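Local atomic coordinates of CDP-glucose 4,6-dehydratase (Salmonella enterica subsp. enterica serovar Typhi, PDB entry 1WVG), a protein that catalyses the NAD(+)-dependent dehydration of CDP-D-glucose to CDP-4-dehydro-6-deoxy-D-glucose, an early step in making CDP-3,6-dideoxy-D-mannose for the lipopolysaccharide O-antigen. Residues G22-A34 with L343-S355. Sequence-based numbering, arbitrary orientation.
Sequences GSWLSLWLTEMGA and LICSKREISDYMS
I350 enters as a knob into the hole formed by W24, L27, W28 and E31, joining the C-terminal helix 342-355 to the first helix of the Rossmann fold. The segment axes cross at -73°, 10.4 Å apart at their closest, and the two branches of I350 divide the work. Its CG2 lies over one face of the W28 indole, 3.5 Å from the centroid of the five-membered ring and nearly on the ring normal, a clear CH-pi contact. The other branch has CG1 beside the backbone N (chi1 -63°) and then runs extended, which carries CD1 against the backbone of W28, 3.5 Å from its CA, with CG of L27 also in contact. The W24 ring offers its edge instead, CZ3 facing I350 CG1, while its outer carbons also rest on CB of S346. Farther along, M354 bends back at chi2 and chi3 to bring SD to the rim of the W28 indole, in the ring plane, as a Met-aromatic contact; a weak NE1-H to SD bond is possible, though the position of NE1 is less sure. Beyond the benzo end of W28, CH2 touches CD2 of Y353 at 3.7 Å, the two planes turned 83° to each other. On the other flank, the extended E31 places OE1 against the methylenes of K347; the opposite charges stay apart, NZ lying 5.5 Å from OE1, and E31 is poorly ordered. Several polar groups here are bonded outside the two segments: W24 NE1 donates to G199 O, the OG of S346 pairs with W332 NE1 and M342 O, and Y353 OH meets E237. The contact thus rests mainly on apolar packing, an aliphatic knob set over the face of one indole and at the edge of another, and the E31 and K347 charges probably add little.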
loop_
_atom_site.group_PDB
_atom_site.type_symbol
_atom_site.label_atom_id
_atom_site.label_comp_id
_atom_site.label_asym_id
_atom_site.label_seq_id
_atom_site.Cartn_x
_atom_site.Cartn_y
_atom_site.Cartn_z
ATOM N N GLY A 22 -14.220 0.555 -32.388
ATOM C CA GLY A 22 -13.681 1.324 -33.502
ATOM C C GLY A 22 -14.719 1.890 -34.425
ATOM O O GLY A 22 -14.677 3.070 -34.822
ATOM N N SER A 23 -15.656 1.003 -34.769
ATOM C CA SER A 23 -16.721 1.367 -35.678
ATOM C C SER A 23 -17.590 2.435 -35.101
ATOM O O SER A 23 -17.977 3.391 -35.768
ATOM C CB SER A 23 -17.587 0.165 -35.981
ATOM O OG SER A 23 -16.851 -0.682 -36.817
ATOM N N TRP A 24 -17.916 2.263 -33.837
ATOM C CA TRP A 24 -18.766 3.261 -33.203
ATOM C C TRP A 24 -18.018 4.584 -33.093
ATOM O O TRP A 24 -18.561 5.684 -33.315
ATOM C CB TRP A 24 -19.246 2.782 -31.832
ATOM C CG TRP A 24 -20.433 1.857 -31.819
ATOM C CD1 TRP A 24 -20.401 0.521 -31.591
ATOM C CD2 TRP A 24 -21.810 2.204 -31.958
ATOM N NE1 TRP A 24 -21.679 -0.012 -31.593
ATOM C CE2 TRP A 24 -22.573 1.008 -31.797
ATOM C CE3 TRP A 24 -22.474 3.387 -32.243
ATOM C CZ2 TRP A 24 -23.982 0.993 -31.885
ATOM C CZ3 TRP A 24 -23.863 3.373 -32.314
ATOM C CH2 TRP A 24 -24.618 2.204 -32.130
ATOM N N LEU A 25 -16.743 4.448 -32.772
ATOM C CA LEU A 25 -15.947 5.658 -32.667
ATOM C C LEU A 25 -15.799 6.339 -34.018
ATOM O O LEU A 25 -16.009 7.551 -34.178
ATOM C CB LEU A 25 -14.535 5.388 -32.070
ATOM C CG LEU A 25 -13.728 6.678 -31.883
ATOM C CD1 LEU A 25 -14.464 7.652 -30.971
ATOM C CD2 LEU A 25 -12.341 6.370 -31.336
ATOM N N SER A 26 -15.397 5.550 -35.000
ATOM C CA SER A 26 -15.215 6.163 -36.320
ATOM C C SER A 26 -16.481 6.848 -36.842
ATOM O O SER A 26 -16.498 7.960 -37.395
ATOM C CB SER A 26 -14.686 5.133 -37.297
ATOM O OG SER A 26 -13.523 4.543 -36.757
ATOM N N LEU A 27 -17.579 6.153 -36.645
ATOM C CA LEU A 27 -18.835 6.692 -37.031
ATOM C C LEU A 27 -19.092 8.026 -36.330
ATOM O O LEU A 27 -19.387 9.059 -36.954
ATOM C CB LEU A 27 -19.887 5.700 -36.614
ATOM C CG LEU A 27 -21.235 6.137 -37.124
ATOM C CD1 LEU A 27 -21.130 6.339 -38.628
ATOM C CD2 LEU A 27 -22.229 5.009 -36.855
ATOM N N TRP A 28 -18.960 8.005 -35.003
ATOM C CA TRP A 28 -19.173 9.207 -34.207
ATOM C C TRP A 28 -18.367 10.366 -34.750
ATOM O O TRP A 28 -18.858 11.473 -35.027
ATOM C CB TRP A 28 -18.708 8.978 -32.744
ATOM C CG TRP A 28 -19.363 9.951 -31.781
ATOM C CD1 TRP A 28 -19.868 11.180 -32.101
ATOM C CD2 TRP A 28 -19.646 9.745 -30.370
ATOM N NE1 TRP A 28 -20.439 11.759 -30.991
ATOM C CE2 TRP A 28 -20.306 10.898 -29.907
ATOM C CE3 TRP A 28 -19.405 8.697 -29.456
ATOM C CZ2 TRP A 28 -20.732 11.004 -28.560
ATOM C CZ3 TRP A 28 -19.836 8.789 -28.135
ATOM C CH2 TRP A 28 -20.491 9.944 -27.699
ATOM N N LEU A 29 -17.069 10.070 -34.828
ATOM C CA LEU A 29 -16.052 11.000 -35.284
ATOM C C LEU A 29 -16.325 11.578 -36.691
ATOM O O LEU A 29 -16.288 12.802 -36.922
ATOM C CB LEU A 29 -14.637 10.375 -35.170
ATOM C CG LEU A 29 -13.985 10.459 -33.773
ATOM C CD1 LEU A 29 -12.504 10.036 -33.786
ATOM C CD2 LEU A 29 -14.130 11.861 -33.164
ATOM N N THR A 30 -16.599 10.697 -37.666
ATOM C CA THR A 30 -16.835 11.240 -39.002
ATOM C C THR A 30 -18.081 12.084 -38.996
ATOM O O THR A 30 -18.200 13.130 -39.638
ATOM C CB THR A 30 -16.914 10.179 -40.082
ATOM O OG1 THR A 30 -18.030 9.415 -39.771
ATOM C CG2 THR A 30 -15.696 9.284 -40.032
ATOM N N GLU A 31 -19.035 11.616 -38.220
ATOM C CA GLU A 31 -20.266 12.357 -38.099
ATOM C C GLU A 31 -20.015 13.750 -37.563
ATOM O O GLU A 31 -20.821 14.641 -37.818
ATOM C CB GLU A 31 -21.279 11.633 -37.213
ATOM C CG GLU A 31 -22.651 12.328 -37.144
ATOM C CD GLU A 31 -23.565 11.674 -36.138
ATOM O OE1 GLU A 31 -24.416 10.849 -36.441
ATOM O OE2 GLU A 31 -23.347 12.088 -34.897
ATOM N N MET A 32 -18.904 13.932 -36.831
ATOM C CA MET A 32 -18.613 15.248 -36.276
ATOM C C MET A 32 -17.794 16.128 -37.190
ATOM O O MET A 32 -17.424 17.249 -36.840
ATOM C CB MET A 32 -18.064 15.207 -34.842
ATOM C CG MET A 32 -19.161 14.871 -33.847
ATOM S SD MET A 32 -18.592 14.944 -32.132
ATOM C CE MET A 32 -17.215 13.780 -32.180
ATOM N N GLY A 33 -17.514 15.613 -38.384
ATOM C CA GLY A 33 -16.775 16.398 -39.339
ATOM C C GLY A 33 -15.321 16.033 -39.416
ATOM O O GLY A 33 -14.595 16.561 -40.271
ATOM N N ALA A 34 -14.895 15.109 -38.547
ATOM C CA ALA A 34 -13.492 14.692 -38.556
ATOM C C ALA A 34 -13.047 13.866 -39.767
ATOM O O ALA A 34 -13.838 13.126 -40.396
ATOM C CB ALA A 34 -13.195 13.901 -37.282
ATOM N N LEU A 343 -27.306 2.035 -40.240
ATOM C CA LEU A 343 -26.530 3.238 -40.183
ATOM C C LEU A 343 -27.423 4.295 -39.586
ATOM O O LEU A 343 -27.073 5.079 -38.723
ATOM C CB LEU A 343 -26.086 3.715 -41.581
ATOM C CG LEU A 343 -25.325 5.036 -41.515
ATOM C CD1 LEU A 343 -23.915 4.749 -41.030
ATOM C CD2 LEU A 343 -25.244 5.671 -42.894
ATOM N N ILE A 344 -28.639 4.293 -40.063
ATOM C CA ILE A 344 -29.544 5.276 -39.565
ATOM C C ILE A 344 -29.880 5.067 -38.087
ATOM O O ILE A 344 -29.941 5.989 -37.287
ATOM C CB ILE A 344 -30.726 5.389 -40.508
ATOM C CG1 ILE A 344 -30.221 6.172 -41.718
ATOM C CG2 ILE A 344 -31.847 6.127 -39.801
ATOM C CD1 ILE A 344 -28.784 6.683 -41.494
ATOM N N CYS A 345 -30.074 3.830 -37.669
ATOM C CA CYS A 345 -30.343 3.567 -36.251
ATOM C C CYS A 345 -29.147 3.981 -35.393
ATOM O O CYS A 345 -29.300 4.644 -34.373
ATOM C CB CYS A 345 -30.563 2.062 -36.039
ATOM S SG CYS A 345 -32.119 1.569 -36.817
ATOM N N SER A 346 -27.957 3.538 -35.839
ATOM C CA SER A 346 -26.703 3.817 -35.189
ATOM C C SER A 346 -26.541 5.319 -35.106
ATOM O O SER A 346 -26.283 5.861 -34.041
ATOM C CB SER A 346 -25.522 3.082 -35.818
ATOM O OG SER A 346 -25.782 1.670 -35.779
ATOM N N LYS A 347 -26.746 6.041 -36.200
ATOM C CA LYS A 347 -26.641 7.500 -36.112
ATOM C C LYS A 347 -27.596 8.048 -35.080
ATOM O O LYS A 347 -27.320 9.015 -34.355
ATOM C CB LYS A 347 -26.886 8.204 -37.447
ATOM C CG LYS A 347 -25.780 7.990 -38.485
ATOM C CD LYS A 347 -25.640 9.138 -39.485
ATOM C CE LYS A 347 -25.375 8.687 -40.918
ATOM N NZ LYS A 347 -24.843 9.750 -41.800
ATOM N N ARG A 348 -28.759 7.422 -35.004
ATOM C CA ARG A 348 -29.715 7.880 -34.030
ATOM C C ARG A 348 -29.243 7.696 -32.577
ATOM O O ARG A 348 -29.472 8.520 -31.681
ATOM C CB ARG A 348 -31.077 7.245 -34.257
ATOM C CG ARG A 348 -32.192 8.222 -33.889
ATOM C CD ARG A 348 -33.606 7.653 -33.878
ATOM N NE ARG A 348 -34.407 8.245 -32.811
ATOM C CZ ARG A 348 -35.441 7.669 -32.197
ATOM N NH1 ARG A 348 -35.901 6.438 -32.517
ATOM N NH2 ARG A 348 -36.057 8.351 -31.231
ATOM N N GLU A 349 -28.606 6.570 -32.306
ATOM C CA GLU A 349 -28.155 6.377 -30.924
ATOM C C GLU A 349 -27.157 7.406 -30.461
ATOM O O GLU A 349 -27.283 7.884 -29.330
ATOM C CB GLU A 349 -27.674 4.975 -30.581
ATOM C CG GLU A 349 -28.864 4.023 -30.581
ATOM C CD GLU A 349 -28.906 3.236 -29.331
ATOM O OE1 GLU A 349 -27.956 2.556 -28.957
ATOM O OE2 GLU A 349 -30.050 3.391 -28.704
ATOM N N ILE A 350 -26.185 7.723 -31.351
ATOM C CA ILE A 350 -25.135 8.725 -31.114
ATOM C C ILE A 350 -25.830 10.065 -30.825
ATOM O O ILE A 350 -25.567 10.765 -29.851
ATOM C CB ILE A 350 -24.148 8.792 -32.297
ATOM C CG1 ILE A 350 -23.379 7.496 -32.533
ATOM C CG2 ILE A 350 -23.183 9.970 -32.219
ATOM C CD1 ILE A 350 -22.209 7.644 -33.520
ATOM N N SER A 351 -26.820 10.402 -31.653
ATOM C CA SER A 351 -27.534 11.642 -31.441
ATOM C C SER A 351 -28.289 11.685 -30.110
ATOM O O SER A 351 -28.325 12.667 -29.381
ATOM C CB SER A 351 -28.519 11.857 -32.579
ATOM O OG SER A 351 -29.823 11.919 -32.024
ATOM N N ASP A 352 -28.938 10.591 -29.802
ATOM C CA ASP A 352 -29.689 10.501 -28.574
ATOM C C ASP A 352 -28.741 10.665 -27.411
ATOM O O ASP A 352 -29.058 11.263 -26.402
ATOM C CB ASP A 352 -30.275 9.073 -28.443
ATOM C CG ASP A 352 -31.513 8.796 -29.252
ATOM O OD1 ASP A 352 -32.104 9.692 -29.822
ATOM O OD2 ASP A 352 -31.890 7.518 -29.268
ATOM N N TYR A 353 -27.572 10.050 -27.547
ATOM C CA TYR A 353 -26.615 10.127 -26.479
ATOM C C TYR A 353 -26.159 11.536 -26.350
ATOM O O TYR A 353 -26.037 12.055 -25.248
ATOM C CB TYR A 353 -25.391 9.198 -26.643
ATOM C CG TYR A 353 -24.444 9.138 -25.440
ATOM C CD1 TYR A 353 -24.597 8.194 -24.426
ATOM C CD2 TYR A 353 -23.355 10.006 -25.345
ATOM C CE1 TYR A 353 -23.706 8.119 -23.357
ATOM C CE2 TYR A 353 -22.479 9.989 -24.259
ATOM C CZ TYR A 353 -22.661 9.038 -23.260
ATOM O OH TYR A 353 -21.780 8.976 -22.207
ATOM N N MET A 354 -25.890 12.139 -27.486
ATOM C CA MET A 354 -25.441 13.513 -27.434
ATOM C C MET A 354 -26.496 14.404 -26.804
ATOM O O MET A 354 -26.232 15.492 -26.299
ATOM C CB MET A 354 -25.088 14.034 -28.826
ATOM C CG MET A 354 -23.922 13.270 -29.395
ATOM S SD MET A 354 -22.442 14.301 -29.469
ATOM C CE MET A 354 -22.031 14.047 -31.215
ATOM N N SER A 355 -27.729 13.936 -26.849
ATOM C CA SER A 355 -28.805 14.704 -26.258
ATOM C C SER A 355 -28.933 14.407 -24.760
ATOM O O SER A 355 -29.257 15.309 -23.994
ATOM C CB SER A 355 -30.113 14.520 -27.012
ATOM O OG SER A 355 -29.820 14.257 -28.371
#